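Local atomic coordinates of transcriptional regulator, IclR family (Ruegeria sp. TM1040, PDB entry 3R4K), a protein that probably binds DNA through a helix-turn-helix domain and regulates transcription in response to a small molecule recognised by its GAF-like C-terminal domain. Residues Lys7-Leu11 against Thr37-Met42; Thr10-Tyr14 against Leu27-Met33; Gln107-His113 against Met125-Leu131; Thr183-Gln187 against Ser198-Pro202. All coordinates share one frame; numbering follows the deposited sequence.

Contact 1: residues Lys7-Leu11 against Thr37-Met42; sequences KALTL and TVYRLM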
loop_
_atom_site.group_PDB
_atom_site.type_symbol
_atom_site.label_atom_id
_atom_site.label_comp_id
_atom_site.label_asym_id
_atom_site.label_seq_id
_atom_site.Cartn_x
_atom_site.Cartn_y
_atom_site.Cartn_z
ATOM N N LYS A 7 -21.989 5.515 -10.573
ATOM C CA LYS A 7 -22.510 6.517 -9.642
ATOM C C LYS A 7 -21.952 6.303 -8.241
ATOM O O LYS A 7 -21.486 7.260 -7.612
ATOM C CB LYS A 7 -24.040 6.478 -9.593
ATOM C CG LYS A 7 -24.715 7.497 -10.495
ATOM C CD LYS A 7 -26.188 7.163 -10.762
ATOM C CE LYS A 7 -27.126 7.780 -9.774
ATOM N NZ LYS A 7 -28.545 7.487 -10.096
ATOM N N ALA A 8 -21.972 5.031 -7.775
ATOM C CA ALA A 8 -21.477 4.638 -6.461
ATOM C C ALA A 8 -19.985 4.915 -6.337
ATOM O O ALA A 8 -19.545 5.484 -5.337
ATOM C CB ALA A 8 -21.758 3.167 -6.232
ATOM N N LEU A 9 -19.211 4.563 -7.376
ATOM C CA LEU A 9 -17.770 4.740 -7.353
ATOM C C LEU A 9 -17.363 6.211 -7.449
ATOM O O LEU A 9 -16.325 6.565 -6.896
ATOM C CB LEU A 9 -17.089 3.885 -8.433
ATOM C CG LEU A 9 -17.329 2.384 -8.285
ATOM C CD1 LEU A 9 -16.882 1.636 -9.514
ATOM C CD2 LEU A 9 -16.740 1.821 -6.955
ATOM N N THR A 10 -18.201 7.070 -8.062
ATOM C CA THR A 10 -17.967 8.520 -8.156
ATOM C C THR A 10 -17.995 9.139 -6.751
ATOM O O THR A 10 -17.234 10.066 -6.487
ATOM C CB THR A 10 -19.011 9.165 -9.076
ATOM O OG1 THR A 10 -18.876 8.613 -10.381
ATOM C CG2 THR A 10 -18.872 10.658 -9.171
ATOM N N LEU A 11 -18.862 8.610 -5.852
ATOM C CA LEU A 11 -19.002 9.105 -4.483
ATOM C C LEU A 11 -17.679 8.995 -3.715
ATOM O O LEU A 11 -17.365 9.892 -2.926
ATOM C CB LEU A 11 -20.135 8.377 -3.724
ATOM C CG LEU A 11 -21.579 8.654 -4.199
ATOM C CD1 LEU A 11 -22.574 7.719 -3.515
ATOM C CD2 LEU A 11 -21.980 10.091 -3.932
ATOM N N THR A 37 -30.672 8.450 -2.880
ATOM C CA THR A 37 -29.779 7.760 -3.806
ATOM C C THR A 37 -28.425 7.563 -3.141
ATOM O O THR A 37 -27.906 6.440 -3.130
ATOM C CB THR A 37 -29.645 8.523 -5.132
ATOM O OG1 THR A 37 -30.924 8.631 -5.750
ATOM C CG2 THR A 37 -28.670 7.847 -6.101
ATOM N N VAL A 38 -27.866 8.660 -2.573
ATOM C CA VAL A 38 -26.566 8.688 -1.894
ATOM C C VAL A 38 -26.588 7.684 -0.740
ATOM O O VAL A 38 -25.680 6.869 -0.649
ATOM C CB VAL A 38 -26.159 10.127 -1.448
ATOM C CG1 VAL A 38 -24.865 10.117 -0.638
ATOM C CG2 VAL A 38 -26.009 11.056 -2.656
ATOM N N TYR A 39 -27.654 7.692 0.076
ATOM C CA TYR A 39 -27.801 6.780 1.202
ATOM C C TYR A 39 -27.794 5.306 0.758
ATOM O O TYR A 39 -27.124 4.489 1.390
ATOM C CB TYR A 39 -29.087 7.077 1.999
ATOM C CG TYR A 39 -29.200 6.210 3.236
ATOM C CD1 TYR A 39 -28.382 6.430 4.341
ATOM C CD2 TYR A 39 -30.077 5.124 3.278
ATOM C CE1 TYR A 39 -28.447 5.606 5.468
ATOM C CE2 TYR A 39 -30.155 4.298 4.405
ATOM C CZ TYR A 39 -29.339 4.545 5.498
ATOM O OH TYR A 39 -29.404 3.736 6.609
ATOM N N ARG A 40 -28.542 4.982 -0.312
ATOM C CA ARG A 40 -28.688 3.639 -0.878
ATOM C C ARG A 40 -27.358 3.091 -1.400
ATOM O O ARG A 40 -27.029 1.927 -1.153
ATOM C CB ARG A 40 -29.708 3.669 -2.019
ATOM C CG ARG A 40 -30.790 2.611 -1.909
ATOM C CD ARG A 40 -31.762 2.666 -3.083
ATOM N NE ARG A 40 -32.677 3.817 -3.039
ATOM C CZ ARG A 40 -32.669 4.826 -3.911
ATOM N NH1 ARG A 40 -31.784 4.848 -4.905
ATOM N NH2 ARG A 40 -33.546 5.815 -3.799
ATOM N N LEU A 41 -26.611 3.936 -2.121
ATOM C CA LEU A 41 -25.321 3.620 -2.717
ATOM C C LEU A 41 -24.240 3.484 -1.641
ATOM O O LEU A 41 -23.412 2.568 -1.725
ATOM C CB LEU A 41 -24.923 4.706 -3.745
ATOM C CG LEU A 41 -25.764 4.808 -5.026
ATOM C CD1 LEU A 41 -25.281 5.948 -5.908
ATOM C CD2 LEU A 41 -25.737 3.519 -5.822
HETATM N N MSE A 42 -24.249 4.381 -0.624
HETATM C CA MSE A 42 -23.258 4.324 0.461
HETATM C C MSE A 42 -23.488 3.088 1.360
HETATM O O MSE A 42 -22.522 2.536 1.886
HETATM C CB MSE A 42 -23.240 5.612 1.285
HETATM C CG MSE A 42 -22.696 6.811 0.515
HETATM SE SE MSE A 42 -20.871 6.648 -0.091
HETATM C CE MSE A 42 -20.067 7.058 1.569
#
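Leu11 and Leu41 carry the tight part of this contact. The CD1 methyl of Leu11 settles on Leu41 CB at 3.8 Å, the two side chains running at about a right angle to each other. The same methyl lies 4.0 Å from the SE atom of Met42, present as selenomethionine, whose bent chain (chi2 -61°, chi3 -79°) brings the selenium back toward helix 4-12. The other branch of Leu11 leads to Val38, where CD2 and CG2 are 4.3 Å apart. Leu41 in turn splits its methyls over the first helix: its CD2 meets Ala8 CB at 4.0 Å, and its CD1 lies over Lys7 CB at 3.9 Å. Ala8 has nothing beyond its CB, and its CA is the one that comes nearest to the CA of Leu41. Segments 7-11 and 37-42 of helices 4-12 and 35-47 pass almost perpendicular, their axes 9.7 Å apart, as parts of the three-helix bundle of the DNA-binding domain. Helix 35-47 follows helix 24-31 and is probably the recognition helix of the helix-turn-helix. Met33 and helix 24-31 close the apolar cluster from within the chain, while Val5 of the second subunit packs on both Ala8 and Leu41. The looser side is that of Lys7 and Thr37, both partly exposed. Here the lysine chain, bent at chi3, crosses the threonine and touches CG2 with CE at 4.0 Å, with NZ equally near, a contact with the methyl and not the hydroxyl. The hydroxyl of Thr37 is turned to Asn34 instead.

Contact 2: residues Thr10-Tyr14 against Leu27-Met33; sequences TLLTY and LTRLSGM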
loop_
_atom_site.group_PDB
_atom_site.type_symbol
_atom_site.label_atom_id
_atom_site.label_comp_id
_atom_site.label_asym_id
_atom_site.label_seq_id
_atom_site.Cartn_x
_atom_site.Cartn_y
_atom_site.Cartn_z
ATOM N N THR A 10 -18.201 7.070 -8.062
ATOM C CA THR A 10 -17.967 8.520 -8.156
ATOM C C THR A 10 -17.995 9.139 -6.751
ATOM O O THR A 10 -17.234 10.066 -6.487
ATOM C CB THR A 10 -19.011 9.165 -9.076
ATOM O OG1 THR A 10 -18.876 8.613 -10.381
ATOM C CG2 THR A 10 -18.872 10.658 -9.171
ATOM N N LEU A 11 -18.862 8.610 -5.852
ATOM C CA LEU A 11 -19.002 9.105 -4.483
ATOM C C LEU A 11 -17.679 8.995 -3.715
ATOM O O LEU A 11 -17.365 9.892 -2.926
ATOM C CB LEU A 11 -20.135 8.377 -3.724
ATOM C CG LEU A 11 -21.579 8.654 -4.199
ATOM C CD1 LEU A 11 -22.574 7.719 -3.515
ATOM C CD2 LEU A 11 -21.980 10.091 -3.932
ATOM N N LEU A 12 -16.886 7.930 -4.001
ATOM C CA LEU A 12 -15.599 7.663 -3.365
ATOM C C LEU A 12 -14.535 8.695 -3.742
ATOM O O LEU A 12 -13.602 8.905 -2.956
ATOM C CB LEU A 12 -15.080 6.254 -3.725
ATOM C CG LEU A 12 -15.901 5.071 -3.285
ATOM C CD1 LEU A 12 -15.243 3.803 -3.711
ATOM C CD2 LEU A 12 -16.108 5.070 -1.778
ATOM N N THR A 13 -14.673 9.324 -4.934
ATOM C CA THR A 13 -13.716 10.309 -5.449
ATOM C C THR A 13 -13.707 11.605 -4.609
ATOM O O THR A 13 -12.715 12.335 -4.641
ATOM C CB THR A 13 -13.970 10.639 -6.953
ATOM O OG1 THR A 13 -15.127 11.472 -7.112
ATOM C CG2 THR A 13 -14.070 9.399 -7.839
ATOM N N TYR A 14 -14.792 11.879 -3.864
ATOM C CA TYR A 14 -14.928 13.085 -3.054
ATOM C C TYR A 14 -14.074 13.023 -1.780
ATOM O O TYR A 14 -13.778 14.070 -1.204
ATOM C CB TYR A 14 -16.406 13.358 -2.743
ATOM C CG TYR A 14 -17.193 13.630 -4.005
ATOM C CD1 TYR A 14 -16.907 14.735 -4.804
ATOM C CD2 TYR A 14 -18.175 12.749 -4.439
ATOM C CE1 TYR A 14 -17.595 14.968 -5.991
ATOM C CE2 TYR A 14 -18.884 12.982 -5.618
ATOM C CZ TYR A 14 -18.586 14.093 -6.394
ATOM O OH TYR A 14 -19.264 14.351 -7.562
ATOM N N LEU A 27 -22.358 15.032 0.972
ATOM C CA LEU A 27 -22.193 14.105 -0.154
ATOM C C LEU A 27 -23.260 14.350 -1.199
ATOM O O LEU A 27 -22.979 14.239 -2.382
ATOM C CB LEU A 27 -22.260 12.643 0.306
ATOM C CG LEU A 27 -20.950 11.884 0.404
ATOM C CD1 LEU A 27 -21.167 10.534 1.040
ATOM C CD2 LEU A 27 -20.266 11.748 -0.956
ATOM N N THR A 28 -24.485 14.683 -0.754
ATOM C CA THR A 28 -25.631 14.969 -1.611
ATOM C C THR A 28 -25.323 16.252 -2.413
ATOM O O THR A 28 -25.537 16.263 -3.627
ATOM C CB THR A 28 -26.915 15.035 -0.740
ATOM O OG1 THR A 28 -27.166 13.744 -0.182
ATOM C CG2 THR A 28 -28.140 15.464 -1.505
ATOM N N ARG A 29 -24.771 17.294 -1.739
ATOM C CA ARG A 29 -24.425 18.584 -2.352
ATOM C C ARG A 29 -23.265 18.467 -3.329
ATOM O O ARG A 29 -23.315 19.058 -4.412
ATOM C CB ARG A 29 -24.094 19.632 -1.278
ATOM C CG ARG A 29 -25.338 20.250 -0.639
ATOM C CD ARG A 29 -25.005 21.348 0.363
ATOM N NE ARG A 29 -24.498 20.829 1.635
ATOM C CZ ARG A 29 -25.265 20.378 2.624
ATOM N NH1 ARG A 29 -26.586 20.350 2.490
ATOM N NH2 ARG A 29 -24.718 19.934 3.746
ATOM N N LEU A 30 -22.211 17.709 -2.951
ATOM C CA LEU A 30 -21.020 17.523 -3.790
ATOM C C LEU A 30 -21.292 16.689 -5.045
ATOM O O LEU A 30 -20.710 16.968 -6.099
ATOM C CB LEU A 30 -19.888 16.847 -2.996
ATOM C CG LEU A 30 -19.112 17.692 -1.993
ATOM C CD1 LEU A 30 -18.427 16.811 -0.976
ATOM C CD2 LEU A 30 -18.073 18.566 -2.687
ATOM N N SER A 31 -22.117 15.635 -4.915
ATOM C CA SER A 31 -22.390 14.701 -6.000
ATOM C C SER A 31 -23.500 15.151 -6.946
ATOM O O SER A 31 -23.458 14.795 -8.125
ATOM C CB SER A 31 -22.737 13.326 -5.446
ATOM O OG SER A 31 -23.925 13.361 -4.678
ATOM N N GLY A 32 -24.486 15.875 -6.436
ATOM C CA GLY A 32 -25.615 16.316 -7.243
ATOM C C GLY A 32 -26.765 15.323 -7.264
ATOM O O GLY A 32 -27.804 15.593 -7.876
HETATM N N MSE A 33 -26.600 14.175 -6.572
HETATM C CA MSE A 33 -27.604 13.110 -6.461
HETATM C C MSE A 33 -28.569 13.382 -5.301
HETATM O O MSE A 33 -28.221 14.142 -4.397
HETATM C CB MSE A 33 -26.921 11.745 -6.241
HETATM C CG MSE A 33 -25.761 11.465 -7.204
HETATM SE SE MSE A 33 -24.917 9.753 -6.879
HETATM C CE MSE A 33 -23.304 10.039 -7.723
#
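Where the first helix of the three-helix DNA-binding bundle runs out, Leu11 and Tyr14 pack against helix 24-31 and the turn after it, probably the first half of the helix-turn-helix. With CG anti to its own carbonyl carbon (chi1 -63°), Tyr14 lays its ring along helix 24-31. Leu30 CB sits over one face, 4.2 Å from the ring centroid and 16° off the normal, a CH-pi contact. Thr13 OG1 lies over the centre of the opposite face, held by a 2.6 Å hydrogen bond to Thr10 O. Further along the ring, Tyr14 CE2 touches Ser31 CB at 3.9 Å, and Tyr14 CD2 approaches Leu27 CD2. The CD2 methyl of Leu11 fills the space between three partners: Ser31 CB at 3.7 Å, Leu27 CD2 at 3.8 Å and the CE methyl of Met33, a selenomethionine, at 4.0 Å. With an alanine in place of Tyr14, Leu30 CB and Ser31 CB would lose the ring they pack on, which would probably leave a gap between the helices. Past Ser31 the chain turns at Gly32, whose positive phi would jam a side chain against the preceding carbonyl. Ser31 OG bonds back to Leu27 O at 2.6 Å, which the Ser31 N also reaches from the other face of the carbonyl. The hydroxyls of Ser31 and Thr13 thus bond within their own segments, so the two elements meet mainly through carbon.

Contact 3: residues Gln107-His113 against Met125-Leu131; sequences QLASLSH and MEDAEVL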
loop_
_atom_site.group_PDB
_atom_site.type_symbol
_atom_site.label_atom_id
_atom_site.label_comp_id
_atom_site.label_asym_id
_atom_site.label_seq_id
_atom_site.Cartn_x
_atom_site.Cartn_y
_atom_site.Cartn_z
ATOM N N GLN A 107 18.855 8.056 1.213
ATOM C CA GLN A 107 19.508 8.363 -0.064
ATOM C C GLN A 107 18.538 8.229 -1.249
ATOM O O GLN A 107 17.484 7.591 -1.142
ATOM C CB GLN A 107 20.765 7.502 -0.284
ATOM C CG GLN A 107 20.512 5.995 -0.403
ATOM C CD GLN A 107 21.745 5.217 -0.813
ATOM O OE1 GLN A 107 22.884 5.533 -0.428
ATOM N NE2 GLN A 107 21.531 4.157 -1.582
ATOM N N LEU A 108 18.906 8.858 -2.369
ATOM C CA LEU A 108 18.136 8.842 -3.609
ATOM C C LEU A 108 18.897 8.017 -4.674
ATOM O O LEU A 108 20.033 8.362 -5.038
ATOM C CB LEU A 108 17.856 10.281 -4.081
ATOM C CG LEU A 108 16.997 10.434 -5.327
ATOM C CD1 LEU A 108 15.529 10.117 -5.040
ATOM C CD2 LEU A 108 17.143 11.826 -5.899
ATOM N N ALA A 109 18.291 6.904 -5.129
ATOM C CA ALA A 109 18.921 5.984 -6.087
ATOM C C ALA A 109 18.137 5.834 -7.406
ATOM O O ALA A 109 16.931 5.591 -7.365
ATOM C CB ALA A 109 19.086 4.617 -5.439
ATOM N N SER A 110 18.828 5.983 -8.569
ATOM C CA SER A 110 18.208 5.825 -9.888
ATOM C C SER A 110 17.987 4.340 -10.080
ATOM O O SER A 110 18.953 3.575 -10.048
ATOM C CB SER A 110 19.065 6.429 -10.999
ATOM O OG SER A 110 18.310 6.582 -12.189
ATOM N N LEU A 111 16.716 3.912 -10.188
ATOM C CA LEU A 111 16.418 2.487 -10.222
ATOM C C LEU A 111 15.820 1.955 -11.540
ATOM O O LEU A 111 15.820 0.741 -11.748
ATOM C CB LEU A 111 15.518 2.156 -9.031
ATOM C CG LEU A 111 16.264 2.293 -7.666
ATOM C CD1 LEU A 111 15.297 2.303 -6.495
ATOM C CD2 LEU A 111 17.411 1.242 -7.509
ATOM N N SER A 112 15.385 2.837 -12.440
ATOM C CA SER A 112 14.872 2.449 -13.757
ATOM C C SER A 112 15.123 3.594 -14.710
ATOM O O SER A 112 15.079 4.758 -14.295
ATOM C CB SER A 112 13.394 2.036 -13.727
ATOM O OG SER A 112 12.509 3.095 -13.435
ATOM N N HIS A 113 15.480 3.266 -15.961
ATOM C CA HIS A 113 15.744 4.265 -16.989
ATOM C C HIS A 113 15.329 3.748 -18.351
ATOM O O HIS A 113 15.129 2.548 -18.534
ATOM C CB HIS A 113 17.234 4.682 -17.002
ATOM C CG HIS A 113 18.171 3.591 -17.419
ATOM N ND1 HIS A 113 18.765 2.753 -16.483
ATOM C CD2 HIS A 113 18.574 3.214 -18.663
ATOM C CE1 HIS A 113 19.516 1.906 -17.180
ATOM N NE2 HIS A 113 19.421 2.131 -18.501
HETATM N N MSE A 125 23.335 5.713 -18.318
HETATM C CA MSE A 125 23.097 5.407 -16.914
HETATM C C MSE A 125 23.333 3.952 -16.581
HETATM O O MSE A 125 23.426 3.080 -17.457
HETATM C CB MSE A 125 21.646 5.708 -16.547
HETATM C CG MSE A 125 21.121 6.941 -17.173
HETATM SE SE MSE A 125 20.333 8.015 -15.867
HETATM C CE MSE A 125 21.871 8.442 -14.649
ATOM N N GLU A 126 23.343 3.699 -15.274
ATOM C CA GLU A 126 23.411 2.396 -14.641
ATOM C C GLU A 126 22.415 2.433 -13.507
ATOM O O GLU A 126 22.288 3.471 -12.829
ATOM C CB GLU A 126 24.831 2.084 -14.153
ATOM C CG GLU A 126 25.206 0.621 -14.290
ATOM C CD GLU A 126 26.610 0.300 -13.820
ATOM O OE1 GLU A 126 26.746 -0.519 -12.884
ATOM O OE2 GLU A 126 27.574 0.859 -14.393
ATOM N N ASP A 127 21.641 1.354 -13.336
ATOM C CA ASP A 127 20.671 1.352 -12.243
ATOM C C ASP A 127 21.413 1.162 -10.923
ATOM O O ASP A 127 22.519 0.610 -10.910
ATOM C CB ASP A 127 19.569 0.307 -12.469
ATOM C CG ASP A 127 18.606 0.694 -13.581
ATOM O OD1 ASP A 127 18.369 1.925 -13.773
ATOM O OD2 ASP A 127 18.083 -0.222 -14.256
ATOM N N ALA A 128 20.833 1.699 -9.842
ATOM C CA ALA A 128 21.336 1.731 -8.461
ATOM C C ALA A 128 22.421 2.820 -8.286
ATOM O O ALA A 128 23.146 2.820 -7.285
ATOM C CB ALA A 128 21.853 0.362 -8.011
ATOM N N GLU A 129 22.495 3.778 -9.231
ATOM C CA GLU A 129 23.397 4.917 -9.121
ATOM C C GLU A 129 22.821 5.885 -8.066
ATOM O O GLU A 129 21.630 6.200 -8.097
ATOM C CB GLU A 129 23.576 5.592 -10.494
ATOM C CG GLU A 129 24.516 6.786 -10.476
ATOM C CD GLU A 129 25.206 7.102 -11.790
ATOM O OE1 GLU A 129 24.523 7.178 -12.840
ATOM O OE2 GLU A 129 26.439 7.318 -11.757
ATOM N N VAL A 130 23.646 6.307 -7.113
ATOM C CA VAL A 130 23.219 7.210 -6.037
ATOM C C VAL A 130 23.378 8.658 -6.522
ATOM O O VAL A 130 24.442 9.038 -7.022
ATOM C CB VAL A 130 23.955 6.932 -4.702
ATOM C CG1 VAL A 130 23.509 7.903 -3.603
ATOM C CG2 VAL A 130 23.731 5.483 -4.255
ATOM N N LEU A 131 22.302 9.439 -6.405
ATOM C CA LEU A 131 22.252 10.831 -6.836
ATOM C C LEU A 131 22.371 11.754 -5.640
ATOM O O LEU A 131 21.883 11.431 -4.542
ATOM C CB LEU A 131 20.948 11.137 -7.596
ATOM C CG LEU A 131 20.505 10.223 -8.756
ATOM C CD1 LEU A 131 21.655 9.604 -9.553
ATOM C CD2 LEU A 131 19.538 9.259 -8.330
HETATM O O HOH W 1 16.103 0.155 -16.432
HETATM O O HOH W 2 22.314 1.183 -19.683
#
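Segment 107-113 and the short strand 129-131 run antiparallel but splayed, at 136°, with Ala109 and Val130 as a non-hydrogen-bonded pair. Leu131 N reaches Leu108 O at 2.9 Å in an almost straight bond, and Ser110 N reaches Glu129 O at 2.8 Å. The partner chain enters this strand through a type II turn from Glu126 to Glu129, where Ala128 N bonds to Ser110 O at 2.7 Å. On the other side of strand 107-114, Leu111 and Ser112 both face Leu100 in a classic beta bulge. Among the side chains, Leu131 CD2 rests against Ser110 CB at 3.9 Å and also touches Leu108 CG, on the face where Phe192 covers Leu131. At the far end the amide of Gln107 crosses Val130, its NE2 lying 3.7 Å from CG2. The polar knot is at His113. Its CG stands between the backbone N and the carbonyl carbon (chi1 67°), which swings the ring toward the loop. ND1 then donates to Asp127 OD1 at 2.9 Å; the oxygen lies near the ring plane, but the histidine meets it from above the carboxylate plane, 47° out. Met125 CB covers one ring face at 4.2 Å from the centroid. One water joins His113 N to Asp127 OD2, linking strand backbone to carboxylate, and a second lies between His113 NE2 and Met125 O. The ND1 bond and the water at NE2 are likely to fix the ring's rotation and tie the loop to strand 107-114, the second strand of the domain's antiparallel sheet.

Contact 4: residues Thr183-Gln187 against Ser198-Pro202; sequences TGLAQ and SHAVP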
loop_
_atom_site.group_PDB
_atom_site.type_symbol
_atom_site.label_atom_id
_atom_site.label_comp_id
_atom_site.label_asym_id
_atom_site.label_seq_id
_atom_site.Cartn_x
_atom_site.Cartn_y
_atom_site.Cartn_z
ATOM N N THR A 183 7.238 26.102 -8.632
ATOM C CA THR A 183 6.955 25.743 -10.028
ATOM C C THR A 183 6.657 24.253 -10.251
ATOM O O THR A 183 6.101 23.909 -11.293
ATOM C CB THR A 183 8.124 26.172 -10.924
ATOM O OG1 THR A 183 9.293 25.428 -10.572
ATOM C CG2 THR A 183 8.404 27.674 -10.853
ATOM N N GLY A 184 7.019 23.397 -9.299
ATOM C CA GLY A 184 6.790 21.953 -9.386
ATOM C C GLY A 184 7.741 21.207 -10.312
ATOM O O GLY A 184 7.489 20.043 -10.650
ATOM N N LEU A 185 8.841 21.874 -10.730
ATOM C CA LEU A 185 9.861 21.343 -11.641
ATOM C C LEU A 185 11.254 21.880 -11.279
ATOM O O LEU A 185 11.413 23.075 -10.992
ATOM C CB LEU A 185 9.516 21.712 -13.100
ATOM C CG LEU A 185 10.303 20.993 -14.195
ATOM C CD1 LEU A 185 9.394 20.561 -15.301
ATOM C CD2 LEU A 185 11.379 21.881 -14.760
ATOM N N ALA A 186 12.257 20.985 -11.310
ATOM C CA ALA A 186 13.654 21.298 -11.013
ATOM C C ALA A 186 14.519 21.146 -12.258
ATOM O O ALA A 186 14.287 20.261 -13.083
ATOM C CB ALA A 186 14.178 20.392 -9.901
ATOM N N GLN A 187 15.526 22.013 -12.374
ATOM C CA GLN A 187 16.516 22.002 -13.444
ATOM C C GLN A 187 17.927 22.046 -12.845
ATOM O O GLN A 187 18.134 22.691 -11.815
ATOM C CB GLN A 187 16.301 23.170 -14.406
ATOM C CG GLN A 187 15.428 22.814 -15.597
ATOM C CD GLN A 187 15.313 23.969 -16.564
ATOM O OE1 GLN A 187 16.230 24.280 -17.336
ATOM N NE2 GLN A 187 14.181 24.645 -16.532
ATOM N N SER A 198 19.657 18.438 -16.959
ATOM C CA SER A 198 18.541 17.632 -16.494
ATOM C C SER A 198 17.343 18.470 -16.017
ATOM O O SER A 198 17.498 19.593 -15.535
ATOM C CB SER A 198 18.975 16.682 -15.380
ATOM O OG SER A 198 20.311 16.848 -14.927
ATOM N N HIS A 199 16.142 17.897 -16.193
ATOM C CA HIS A 199 14.827 18.384 -15.775
ATOM C C HIS A 199 14.202 17.306 -14.914
ATOM O O HIS A 199 14.262 16.134 -15.300
ATOM C CB HIS A 199 13.923 18.651 -16.988
ATOM C CG HIS A 199 14.274 19.848 -17.801
ATOM N ND1 HIS A 199 15.313 19.819 -18.715
ATOM C CD2 HIS A 199 13.647 21.044 -17.886
ATOM C CE1 HIS A 199 15.318 21.010 -19.285
ATOM N NE2 HIS A 199 14.334 21.781 -18.815
ATOM N N ALA A 200 13.595 17.665 -13.773
ATOM C CA ALA A 200 12.965 16.654 -12.916
ATOM C C ALA A 200 11.743 17.170 -12.200
ATOM O O ALA A 200 11.660 18.350 -11.862
ATOM C CB ALA A 200 13.955 16.114 -11.901
ATOM N N VAL A 201 10.790 16.261 -11.983
ATOM C CA VAL A 201 9.537 16.506 -11.265
ATOM C C VAL A 201 9.444 15.508 -10.109
ATOM O O VAL A 201 9.886 14.364 -10.264
ATOM C CB VAL A 201 8.262 16.457 -12.171
ATOM C CG1 VAL A 201 8.228 17.625 -13.149
ATOM C CG2 VAL A 201 8.106 15.118 -12.895
ATOM N N PRO A 202 8.870 15.885 -8.951
ATOM C CA PRO A 202 8.735 14.904 -7.866
ATOM C C PRO A 202 7.591 13.911 -8.128
ATOM O O PRO A 202 6.639 14.220 -8.844
ATOM C CB PRO A 202 8.441 15.778 -6.653
ATOM C CG PRO A 202 7.698 16.957 -7.229
ATOM C CD PRO A 202 8.274 17.192 -8.585
#
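Gln187 lies over His199, and its side chain can be followed outward along the ring. CB passes Ser198 O at 3.9 Å. CG comes next, over the ring face, 3.7 Å from the centroid and 26° off the normal, a CH-pi contact. CD follows, 3.3 Å from His199 NE2, with the amide plane turned only 20° from the ring so that the two flat groups stack. At the tip, OE1 takes its hydrogen bond from outside, with His197 NE2, while NE2 of the amide lies beyond the rim, 3.7 Å from His199 NE2. An alanine in place of Gln187 would remove the amide stacked on this ring and would probably leave His197 NE2 without its partner and His199 less firmly held. The pair sits in the hairpin of strands 186-189 and 196-204, at one end of the domain's antiparallel sheet. Ala186 and Ala200 form a hydrogen-bonded pair, N to O at 2.8 Å both ways; next to it Gln187 and His199 are a non-hydrogen-bonded pair. From the other direction Leu185, with CG anti to its backbone N (chi1 -167°), brings CD2 to the edge of the His199 ring, 4.0 Å from its CD2, and sets CD1 against Val201 CG1 at 3.8 Å. The hairpin begins straight off helix 170-183, where Gly184 takes a positive phi and its carbonyl O points at Val201 CG1 and Pro202 CD, while helix 225-245 covers His199.

How the contacts relate
Contacts 1 and 2 are two sides of one bundle: they share helix 4-12, with Leu11 reaching into both, and their partners, helices 24-31 and 35-47, follow each other in the chain. Their centres are 8 Å apart, and both are apolar, with contact 1 more buried than contact 2. Contacts 3 and 4 lie in the other domain, at opposite edges of one antiparallel sheet, each joining an outermost strand to its neighbour, about 17 Å between centres and untouching. Here backbone hydrogen bonds do the joining, and each has a histidine: partly exposed and water-bridged beside a carboxylate in contact 3, buried beneath an amide in contact 4. The two domains' contacts stand 34 to 44 Å apart, centre to centre.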